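Local coordinates for enterobactin synthetase component F-related protein (Vibrio cholerae serotype O1, PDB 4OXI) that probably uses ATP to activate glycine as glycyl-adenosine-5'-phosphate, in a lipopolysaccharide modification pathway that makes the bacterium resistant to antimicrobial peptides, at residues Q153-L158 and E180-Q185; H240-Q245 and T366-Y371; S244-L249 and I273-I278. All blocks are in the same frame, centred on the assembly; numbering follows the deposited sequence.

Contact 1. Residues Q153-L158 and E180-Q185; sequences QQLSRL and EPLRQQ
Leu182 pushes one methyl, CD1, between Leu155 and Leu158, and this leucine cluster makes up all the side-chain contact between residues 153-158 and 180-185, which lie on helices 155-164 and 180-185. The two helices belong to successive beta-alpha-beta crossovers of a parallel sheet: the first links strands 147-149 and 170-173, the second links 170-173 to 190-193. Leu182 CD1 lies 3.9 Å from Leu155 CD2 and 4.1 Å from Leu155 CB, so it touches both the root and one branch of that side chain. Leu182 CD1 is a little farther from Leu158 CD2, at 4.2 Å. Both Leu155 (chi1 -65°) and Leu182 (chi1 -75°) hold CG anti to the carbonyl carbon, and the two chains then pass each other at a slant. Leu158 takes the other common leucine form, with CG anti to the backbone N (chi1 173°), which sends its CD2 across to the same methyl. No hydrogen bond joins the two segments; Leu158 and Leu182 also rest on Phe191 of strand 190-193, which seats both helices on the sheet.

The polar side chains bond within their own segment and to neighbouring parts of the chain. Arg157 reaches back to Gln154, its NH1 2.7 Å from OE1 and above the plane of that amide, while NH2 holds the carbonyl oxygens of Asn128 and Ala131. This ties the start of helix 155-164 to the chain beyond strand 123-126. On the other helix Arg183 bonds through NH1 to Phe191 O, and its NE closes a salt bridge one turn back, 2.7 Å from Glu180 OE2, which it meets from above the carboxylate plane.

Contact 2. Residues H240-Q245 and T366-Y371; sequences HCYISQ and TIAVTY. With GAP (glycyl-adenosine-5'-phosphate), chain B.
The helical turn around Tyr242 comes within 6.8 Å, CA to CA, of Thr366, in a loop where Thr366 and Ile367 both have positive phi before the chain enters strand 370-373. This loop follows the YGPTE signature of adenylate-forming enzymes, and a classic beta bulge, Val369 and Thr370 facing Tyr360, returns it to the sheet. From the helix, Tyr242 carries the contact almost alone. With CG anti to the backbone N (chi1 175°), its ring reaches out from helix 236-249 and lies on Ile367, the two side chains at roughly a right angle. Ile367 CB sits over the centre of one face, 4.0 Å from the ring centroid and only 8° off the normal, a clear CH-pi contact. Its two branches spread under the ring: CD1 comes to 3.5 Å from Tyr242 CD2, while CG2 lies beneath the phenol end, near CZ and OH.

At the ring's edge Ala368 O lies near the plane, 3.4 Å from Tyr242 CD1; this carbonyl also accepts a hydrogen bond from Gln423 NE2. Thr366 CG2 packs against the root of the tyrosine, 3.9 Å from CB, and its OG1 turns elsewhere, to Gln423 O. The hydroxyl of Tyr242 is hydrogen-bonded to His271 ND1, which fixes the far end of the ring. The principle is one of second-shell support: the buried aromatic backs a loop residue whose other side meets the ligand, for Ile367 O accepts a 2.7 Å hydrogen bond from the glycyl amine, atom N of glycyl-adenosine-5'-phosphate.

Contact 3. Residues S244-L249 and I273-I278; sequences SQIDKL and IFYSLI
Ile246 lays its CG2 methyl against the ring of Tyr275, 3.8 Å from CD1 and 3.9 Å from CE1, reaching the CD1-CE1 flank of the ring obliquely, with the two side chains at about a right angle. Ile246 CG2 stands between the backbone N and the carbonyl carbon, the crowded position, and chi1 (-144°) lies well off a staggered value. Tyr275 sends its ring along the neighbouring helix with CG anti to the backbone N (chi1 -162°), and its hydroxyl is anchored on Phe250 O, just beyond the end of helix 236-249. The same aromatic thus packs on the helix and bonds to the residue just past its end. On its own helix the ring also meets that of His271.

A turn further along, Ile278 CD1 approaches the carboxylate carbon of Asp247, CG, at 4.2 Å, an apolar tip beside a partly exposed acid. Ile278 also packs on Ile243 and on Ile56 of helix 51-62. Asp247 and Tyr275 mark the nearest approach of the backbones, 7.0 Å between CA atoms. Lys248 turns back along its helix instead, NZ 3.1 Å from Gln245 OE1.

Helix 236-249 thus packs against helix 268-279, the connection between parallel neighbours 257-260 and 282-285: a beta-alpha-beta crossover.

Along the chain contact 1 closes before contacts 2 and 3 open, and in space it stands apart, its centre 38 Å from that of contact 2 and 37 Å from that of contact 3. It serves the parallel sheet ending in strand 190-193. Contacts 2 and 3 start from the same helix, 236-249, share Ser244 and Gln245, and have centres 9 Å apart. The two contacts touch where Ile243 CD1 lies 3.7 Å from Phe274 CB and Tyr371 CE2 lies 3.5 Å from Leu249 CD1. Helix 236-249 thus packs on both the loop that carries Ile367 of the glycyl adenylate pocket and helix 268-279, while contact 1 remains remote from that pocket.

Contact 1. Residues Q153-L158 and E180-Q185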
loop_
_atom_site.group_PDB
_atom_site.type_symbol
_atom_site.label_atom_id
_atom_site.label_comp_id
_atom_site.label_asym_id
_atom_site.label_seq_id
_atom_site.Cartn_x
_atom_site.Cartn_y
_atom_site.Cartn_z
ATOM N N GLN A 153 16.457 -12.441 -9.182
ATOM C CA GLN A 153 15.755 -13.240 -8.183
ATOM C C GLN A 153 14.404 -13.773 -8.696
ATOM O O GLN A 153 13.906 -14.798 -8.218
ATOM C CB GLN A 153 15.599 -12.429 -6.881
ATOM C CG GLN A 153 14.521 -12.930 -5.930
ATOM C CD GLN A 153 14.440 -12.118 -4.630
ATOM O OE1 GLN A 153 15.354 -11.357 -4.301
ATOM N NE2 GLN A 153 13.342 -12.286 -3.887
ATOM N N GLN A 154 13.821 -13.101 -9.689
ATOM C CA GLN A 154 12.480 -13.477 -10.160
ATOM C C GLN A 154 12.451 -14.339 -11.434
ATOM O O GLN A 154 11.376 -14.667 -11.939
ATOM C CB GLN A 154 11.646 -12.211 -10.392
ATOM C CG GLN A 154 11.541 -11.309 -9.168
ATOM C CD GLN A 154 10.718 -11.948 -8.071
ATOM O OE1 GLN A 154 9.809 -12.738 -8.338
ATOM N NE2 GLN A 154 11.037 -11.627 -6.833
ATOM N N LEU A 155 13.614 -14.684 -11.973
ATOM C CA LEU A 155 13.658 -15.397 -13.250
ATOM C C LEU A 155 12.913 -16.732 -13.220
ATOM O O LEU A 155 12.254 -17.109 -14.194
ATOM C CB LEU A 155 15.096 -15.603 -13.712
ATOM C CG LEU A 155 15.860 -14.324 -14.050
ATOM C CD1 LEU A 155 17.245 -14.655 -14.612
ATOM C CD2 LEU A 155 15.076 -13.442 -15.009
ATOM N N SER A 156 12.995 -17.440 -12.102
ATOM C CA SER A 156 12.268 -18.698 -11.962
ATOM C C SER A 156 10.746 -18.506 -12.014
ATOM O O SER A 156 10.052 -19.255 -12.705
ATOM C CB SER A 156 12.712 -19.428 -10.685
ATOM O OG SER A 156 11.605 -20.015 -10.026
ATOM N N ARG A 157 10.209 -17.514 -11.299
ATOM C CA ARG A 157 8.771 -17.243 -11.390
ATOM C C ARG A 157 8.393 -16.753 -12.780
ATOM O O ARG A 157 7.312 -17.064 -13.297
ATOM C CB ARG A 157 8.338 -16.190 -10.370
ATOM C CG ARG A 157 8.289 -16.674 -8.939
ATOM C CD ARG A 157 8.056 -15.495 -8.028
ATOM N NE ARG A 157 6.671 -15.030 -8.081
ATOM C CZ ARG A 157 6.302 -13.776 -7.860
ATOM N NH1 ARG A 157 7.221 -12.839 -7.622
ATOM N NH2 ARG A 157 5.018 -13.456 -7.880
ATOM N N LEU A 158 9.274 -15.957 -13.377
ATOM C CA LEU A 158 9.030 -15.458 -14.724
ATOM C C LEU A 158 8.915 -16.619 -15.704
ATOM O O LEU A 158 7.994 -16.665 -16.524
ATOM C CB LEU A 158 10.157 -14.525 -15.167
ATOM C CG LEU A 158 10.023 -14.114 -16.630
ATOM C CD1 LEU A 158 8.745 -13.293 -16.822
ATOM C CD2 LEU A 158 11.256 -13.344 -17.094
ATOM N N GLU A 180 19.732 -14.059 -21.513
ATOM C CA GLU A 180 20.046 -14.852 -22.705
ATOM C C GLU A 180 19.450 -16.257 -22.755
ATOM O O GLU A 180 18.854 -16.618 -23.763
ATOM C CB GLU A 180 21.552 -14.884 -22.983
ATOM C CG GLU A 180 22.021 -13.732 -23.857
ATOM C CD GLU A 180 21.225 -13.620 -25.158
ATOM O OE1 GLU A 180 21.005 -14.659 -25.837
ATOM O OE2 GLU A 180 20.817 -12.485 -25.496
ATOM N N PRO A 181 19.592 -17.051 -21.676
ATOM C CA PRO A 181 18.957 -18.374 -21.751
ATOM C C PRO A 181 17.440 -18.304 -21.925
ATOM O O PRO A 181 16.885 -19.093 -22.697
ATOM C CB PRO A 181 19.294 -19.003 -20.397
ATOM C CG PRO A 181 20.549 -18.332 -19.973
ATOM C CD PRO A 181 20.420 -16.910 -20.464
ATOM N N LEU A 182 16.772 -17.391 -21.223
ATOM C CA LEU A 182 15.322 -17.310 -21.333
ATOM C C LEU A 182 14.960 -16.761 -22.701
ATOM O O LEU A 182 13.960 -17.166 -23.287
ATOM C CB LEU A 182 14.711 -16.466 -20.215
ATOM C CG LEU A 182 14.657 -17.116 -18.832
ATOM C CD1 LEU A 182 14.431 -16.070 -17.771
ATOM C CD2 LEU A 182 13.555 -18.125 -18.768
ATOM N N ARG A 183 15.796 -15.868 -23.222
ATOM C CA ARG A 183 15.570 -15.301 -24.551
ATOM C C ARG A 183 15.515 -16.396 -25.611
ATOM O O ARG A 183 14.681 -16.356 -26.520
ATOM C CB ARG A 183 16.666 -14.311 -24.924
ATOM C CG ARG A 183 16.454 -13.718 -26.308
ATOM C CD ARG A 183 17.669 -12.960 -26.823
ATOM N NE ARG A 183 18.189 -11.978 -25.875
ATOM C CZ ARG A 183 17.681 -10.764 -25.700
ATOM N NH1 ARG A 183 16.611 -10.379 -26.382
ATOM N NH2 ARG A 183 18.235 -9.938 -24.832
ATOM N N GLN A 184 16.412 -17.371 -25.477
ATOM C CA GLN A 184 16.524 -18.476 -26.425
ATOM C C GLN A 184 15.394 -19.456 -26.207
ATOM O O GLN A 184 14.832 -20.004 -27.154
ATOM C CB GLN A 184 17.858 -19.208 -26.238
ATOM C CG GLN A 184 19.096 -18.382 -26.568
ATOM C CD GLN A 184 19.116 -17.910 -28.008
ATOM O OE1 GLN A 184 18.502 -18.522 -28.885
ATOM N NE2 GLN A 184 19.822 -16.815 -28.262
ATOM N N GLN A 185 15.060 -19.680 -24.946
ATOM C CA GLN A 185 14.009 -20.622 -24.626
ATOM C C GLN A 185 12.612 -20.112 -24.989
ATOM O O GLN A 185 11.736 -20.907 -25.340
ATOM C CB GLN A 185 14.082 -21.017 -23.149
ATOM C CG GLN A 185 12.998 -21.998 -22.725
ATOM C CD GLN A 185 13.061 -22.324 -21.243
ATOM O OE1 GLN A 185 13.916 -21.805 -20.514
ATOM N NE2 GLN A 185 12.155 -23.186 -20.786
#

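Contact 2. Residues H240-Q245 and T366-Y371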
loop_
_atom_site.group_PDB
_atom_site.type_symbol
_atom_site.label_atom_id
_atom_site.label_comp_id
_atom_site.label_asym_id
_atom_site.label_seq_id
_atom_site.Cartn_x
_atom_site.Cartn_y
_atom_site.Cartn_z
ATOM N N HIS A 240 -0.208 13.400 -6.298
ATOM C CA HIS A 240 0.444 14.703 -6.082
ATOM C C HIS A 240 -0.216 15.432 -4.932
ATOM O O HIS A 240 0.456 16.067 -4.127
ATOM C CB HIS A 240 0.395 15.560 -7.350
ATOM C CG HIS A 240 1.401 15.158 -8.382
ATOM N ND1 HIS A 240 1.179 15.290 -9.735
ATOM C CD2 HIS A 240 2.637 14.621 -8.257
ATOM C CE1 HIS A 240 2.234 14.858 -10.399
ATOM N NE2 HIS A 240 3.138 14.454 -9.527
ATOM N N CYS A 241 -1.540 15.335 -4.846
ATOM C CA CYS A 241 -2.230 15.919 -3.704
ATOM C C CYS A 241 -1.729 15.325 -2.379
ATOM O O CYS A 241 -1.364 16.068 -1.468
ATOM C CB CYS A 241 -3.749 15.774 -3.833
ATOM S SG CYS A 241 -4.640 16.465 -2.399
ATOM N N TYR A 242 -1.687 13.995 -2.272
ATOM C CA TYR A 242 -1.228 13.368 -1.027
ATOM C C TYR A 242 0.176 13.770 -0.643
ATOM O O TYR A 242 0.410 14.213 0.473
ATOM C CB TYR A 242 -1.269 11.841 -1.082
ATOM C CG TYR A 242 -0.664 11.243 0.171
ATOM C CD1 TYR A 242 -1.384 11.213 1.358
ATOM C CD2 TYR A 242 0.630 10.731 0.181
ATOM C CE1 TYR A 242 -0.846 10.674 2.518
ATOM C CE2 TYR A 242 1.188 10.183 1.350
ATOM C CZ TYR A 242 0.441 10.158 2.510
ATOM O OH TYR A 242 0.971 9.627 3.672
ATOM N N ILE A 243 1.117 13.589 -1.560
ATOM C CA ILE A 243 2.508 13.927 -1.284
ATOM C C ILE A 243 2.677 15.391 -0.848
ATOM O O ILE A 243 3.402 15.676 0.114
ATOM C CB ILE A 243 3.397 13.649 -2.495
ATOM C CG1 ILE A 243 3.369 12.158 -2.844
ATOM C CG2 ILE A 243 4.819 14.063 -2.196
ATOM C CD1 ILE A 243 3.895 11.278 -1.712
ATOM N N SER A 244 2.006 16.313 -1.543
ATOM C CA SER A 244 2.106 17.733 -1.171
ATOM C C SER A 244 1.569 17.997 0.242
ATOM O O SER A 244 2.130 18.813 0.961
ATOM C CB SER A 244 1.389 18.638 -2.174
ATOM O OG SER A 244 -0.003 18.612 -1.930
ATOM N N GLN A 245 0.503 17.306 0.648
ATOM C CA GLN A 245 -0.022 17.480 2.005
ATOM C C GLN A 245 1.007 17.040 3.030
ATOM O O GLN A 245 1.291 17.755 3.991
ATOM C CB GLN A 245 -1.305 16.674 2.244
ATOM C CG GLN A 245 -2.445 16.935 1.279
ATOM C CD GLN A 245 -2.898 18.390 1.251
ATOM O OE1 GLN A 245 -2.769 19.118 2.240
ATOM N NE2 GLN A 245 -3.443 18.814 0.110
ATOM N N THR A 366 -6.110 7.237 -1.887
ATOM C CA THR A 366 -4.683 7.565 -1.989
ATOM C C THR A 366 -3.974 7.636 -0.636
ATOM O O THR A 366 -3.697 8.724 -0.119
ATOM C CB THR A 366 -4.459 8.865 -2.803
ATOM O OG1 THR A 366 -5.185 8.764 -4.032
ATOM C CG2 THR A 366 -2.977 9.065 -3.138
ATOM N N ILE A 367 -3.680 6.458 -0.086
ATOM C CA ILE A 367 -2.805 6.275 1.085
ATOM C C ILE A 367 -3.415 6.672 2.441
ATOM O O ILE A 367 -3.876 5.809 3.194
ATOM C CB ILE A 367 -1.444 6.942 0.880
ATOM C CG1 ILE A 367 -0.898 6.622 -0.521
ATOM C CG2 ILE A 367 -0.473 6.504 1.970
ATOM C CD1 ILE A 367 0.421 7.351 -0.845
ATOM N N ALA A 368 -3.413 7.962 2.765
ATOM C CA ALA A 368 -4.047 8.418 3.998
ATOM C C ALA A 368 -4.775 9.717 3.734
ATOM O O ALA A 368 -4.306 10.534 2.934
ATOM C CB ALA A 368 -3.003 8.611 5.109
ATOM N N VAL A 369 -5.890 9.936 4.427
ATOM C CA VAL A 369 -6.665 11.156 4.219
ATOM C C VAL A 369 -6.799 11.985 5.499
ATOM O O VAL A 369 -7.099 13.179 5.445
ATOM C CB VAL A 369 -8.057 10.851 3.590
ATOM C CG1 VAL A 369 -8.939 10.117 4.568
ATOM C CG2 VAL A 369 -8.732 12.124 3.109
ATOM N N THR A 370 -6.569 11.362 6.653
ATOM C CA THR A 370 -6.502 12.112 7.896
ATOM C C THR A 370 -5.255 11.747 8.670
ATOM O O THR A 370 -4.596 10.736 8.383
ATOM C CB THR A 370 -7.697 11.833 8.821
ATOM O OG1 THR A 370 -7.554 10.524 9.389
ATOM C CG2 THR A 370 -9.033 11.942 8.064
ATOM N N TYR A 371 -4.958 12.558 9.678
ATOM C CA TYR A 371 -3.788 12.357 10.521
ATOM C C TYR A 371 -4.068 12.930 11.903
ATOM O O TYR A 371 -4.913 13.817 12.065
ATOM C CB TYR A 371 -2.582 13.084 9.940
ATOM C CG TYR A 371 -2.626 14.573 10.209
ATOM C CD1 TYR A 371 -1.864 15.140 11.224
ATOM C CD2 TYR A 371 -3.442 15.412 9.453
ATOM C CE1 TYR A 371 -1.910 16.501 11.482
ATOM C CE2 TYR A 371 -3.494 16.779 9.707
ATOM C CZ TYR A 371 -2.722 17.313 10.720
ATOM O OH TYR A 371 -2.758 18.661 10.974
HETATM N N GAP B . -3.741 3.177 2.712
HETATM C CA GAP B . -3.422 2.666 4.078
HETATM C C GAP B . -4.217 1.390 4.275
HETATM O O GAP B . -4.143 0.718 5.287
HETATM P PA GAP B . -6.010 -0.324 3.091
HETATM O O1A GAP B . -6.939 -0.013 1.943
HETATM O O2A GAP B . -5.136 -1.567 3.065
HETATM O O3A GAP B . -5.103 0.992 3.196
HETATM C "C5'" GAP B . -7.926 0.675 4.576
HETATM O "O5'" GAP B . -6.920 -0.326 4.417
HETATM C "C4'" GAP B . -8.678 0.412 5.865
HETATM O "O4'" GAP B . -7.743 0.247 6.934
HETATM C "C3'" GAP B . -9.525 1.583 6.312
HETATM O "O3'" GAP B . -10.793 1.580 5.659
HETATM C "C2'" GAP B . -9.618 1.351 7.810
HETATM O "O2'" GAP B . -10.542 0.311 8.092
HETATM C "C1'" GAP B . -8.290 0.732 8.159
HETATM N N9 GAP B . -7.390 1.777 8.698
HETATM C C8 GAP B . -6.458 2.448 7.996
HETATM N N7 GAP B . -5.788 3.325 8.785
HETATM C C5 GAP B . -6.314 3.226 10.026
HETATM C C6 GAP B . -6.080 3.882 11.329
HETATM N N6 GAP B . -5.109 4.824 11.470
HETATM N N1 GAP B . -6.854 3.491 12.369
HETATM C C2 GAP B . -7.814 2.545 12.241
HETATM N N3 GAP B . -8.075 1.913 11.081
HETATM C C4 GAP B . -7.367 2.202 9.962
#

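Contact 3. Residues S244-L249 and I273-I278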
loop_
_atom_site.group_PDB
_atom_site.type_symbol
_atom_site.label_atom_id
_atom_site.label_comp_id
_atom_site.label_asym_id
_atom_site.label_seq_id
_atom_site.Cartn_x
_atom_site.Cartn_y
_atom_site.Cartn_z
ATOM N N SER A 244 2.006 16.313 -1.543
ATOM C CA SER A 244 2.106 17.733 -1.171
ATOM C C SER A 244 1.569 17.997 0.242
ATOM O O SER A 244 2.130 18.813 0.961
ATOM C CB SER A 244 1.389 18.638 -2.174
ATOM O OG SER A 244 -0.003 18.612 -1.930
ATOM N N GLN A 245 0.503 17.306 0.648
ATOM C CA GLN A 245 -0.022 17.480 2.005
ATOM C C GLN A 245 1.007 17.040 3.030
ATOM O O GLN A 245 1.291 17.755 3.991
ATOM C CB GLN A 245 -1.305 16.674 2.244
ATOM C CG GLN A 245 -2.445 16.935 1.279
ATOM C CD GLN A 245 -2.898 18.390 1.251
ATOM O OE1 GLN A 245 -2.769 19.118 2.240
ATOM N NE2 GLN A 245 -3.443 18.814 0.110
ATOM N N ILE A 246 1.570 15.852 2.828
ATOM C CA ILE A 246 2.488 15.296 3.817
ATOM C C ILE A 246 3.808 16.085 3.861
ATOM O O ILE A 246 4.370 16.337 4.932
ATOM C CB ILE A 246 2.681 13.771 3.600
ATOM C CG1 ILE A 246 2.818 13.065 4.939
ATOM C CG2 ILE A 246 3.821 13.452 2.645
ATOM C CD1 ILE A 246 1.469 12.727 5.534
ATOM N N ASP A 247 4.274 16.521 2.696
ATOM C CA ASP A 247 5.494 17.306 2.630
ATOM C C ASP A 247 5.369 18.661 3.352
ATOM O O ASP A 247 6.326 19.135 3.958
ATOM C CB ASP A 247 5.907 17.518 1.185
ATOM C CG ASP A 247 6.981 18.568 1.047
ATOM O OD1 ASP A 247 8.105 18.318 1.534
ATOM O OD2 ASP A 247 6.704 19.636 0.452
ATOM N N LYS A 248 4.191 19.275 3.308
ATOM C CA LYS A 248 4.040 20.573 3.957
ATOM C C LYS A 248 3.755 20.480 5.460
ATOM O O LYS A 248 4.238 21.310 6.224
ATOM C CB LYS A 248 3.033 21.467 3.217
ATOM C CG LYS A 248 1.576 21.267 3.571
ATOM C CD LYS A 248 0.847 22.606 3.462
ATOM C CE LYS A 248 -0.647 22.464 3.651
ATOM N NZ LYS A 248 -1.291 21.828 2.469
ATOM N N LEU A 249 3.012 19.461 5.890
ATOM C CA LEU A 249 2.834 19.212 7.327
ATOM C C LEU A 249 4.078 18.663 8.027
ATOM O O LEU A 249 4.371 19.033 9.171
ATOM C CB LEU A 249 1.673 18.259 7.572
ATOM C CG LEU A 249 0.294 18.895 7.530
ATOM C CD1 LEU A 249 -0.746 17.857 7.876
ATOM C CD2 LEU A 249 0.248 20.059 8.503
ATOM N N ILE A 273 8.398 5.946 -0.823
ATOM C CA ILE A 273 9.190 6.237 -2.019
ATOM C C ILE A 273 9.142 7.706 -2.434
ATOM O O ILE A 273 10.178 8.311 -2.713
ATOM C CB ILE A 273 8.737 5.359 -3.215
ATOM C CG1 ILE A 273 9.027 3.884 -2.941
ATOM C CG2 ILE A 273 9.423 5.781 -4.489
ATOM C CD1 ILE A 273 8.600 2.955 -4.083
ATOM N N PHE A 274 7.950 8.293 -2.485
ATOM C CA PHE A 274 7.846 9.650 -3.010
ATOM C C PHE A 274 8.077 10.730 -1.965
ATOM O O PHE A 274 8.504 11.835 -2.307
ATOM C CB PHE A 274 6.549 9.832 -3.809
ATOM C CG PHE A 274 6.543 9.028 -5.068
ATOM C CD1 PHE A 274 7.236 9.481 -6.183
ATOM C CD2 PHE A 274 5.907 7.795 -5.124
ATOM C CE1 PHE A 274 7.275 8.732 -7.336
ATOM C CE2 PHE A 274 5.939 7.040 -6.278
ATOM C CZ PHE A 274 6.622 7.505 -7.387
ATOM N N TYR A 275 7.816 10.390 -0.702
ATOM C CA TYR A 275 8.177 11.238 0.430
ATOM C C TYR A 275 9.693 11.409 0.444
ATOM O O TYR A 275 10.211 12.509 0.614
ATOM C CB TYR A 275 7.784 10.529 1.710
ATOM C CG TYR A 275 7.678 11.363 2.966
ATOM C CD1 TYR A 275 7.550 12.754 2.926
ATOM C CD2 TYR A 275 7.671 10.741 4.202
ATOM C CE1 TYR A 275 7.417 13.494 4.111
ATOM C CE2 TYR A 275 7.539 11.455 5.364
ATOM C CZ TYR A 275 7.417 12.827 5.323
ATOM O OH TYR A 275 7.299 13.484 6.525
ATOM N N SER A 276 10.415 10.307 0.279
ATOM C CA SER A 276 11.866 10.398 0.267
ATOM C C SER A 276 12.336 11.200 -0.948
ATOM O O SER A 276 13.228 12.037 -0.854
ATOM C CB SER A 276 12.496 9.004 0.257
ATOM O OG SER A 276 13.913 9.103 0.150
ATOM N N LEU A 277 11.723 10.940 -2.090
ATOM C CA LEU A 277 12.168 11.528 -3.346
ATOM C C LEU A 277 12.001 13.051 -3.348
ATOM O O LEU A 277 12.902 13.779 -3.745
ATOM C CB LEU A 277 11.370 10.909 -4.494
ATOM C CG LEU A 277 11.677 11.188 -5.966
ATOM C CD1 LEU A 277 13.160 11.134 -6.310
ATOM C CD2 LEU A 277 10.919 10.155 -6.782
ATOM N N ILE A 278 10.846 13.531 -2.905
ATOM C CA ILE A 278 10.577 14.960 -2.935
ATOM C C ILE A 278 11.488 15.701 -1.963
ATOM O O ILE A 278 11.719 16.902 -2.109
ATOM C CB ILE A 278 9.096 15.267 -2.636
ATOM C CG1 ILE A 278 8.763 16.724 -2.985
ATOM C CG2 ILE A 278 8.774 14.982 -1.191
ATOM C CD1 ILE A 278 7.284 17.037 -2.884
#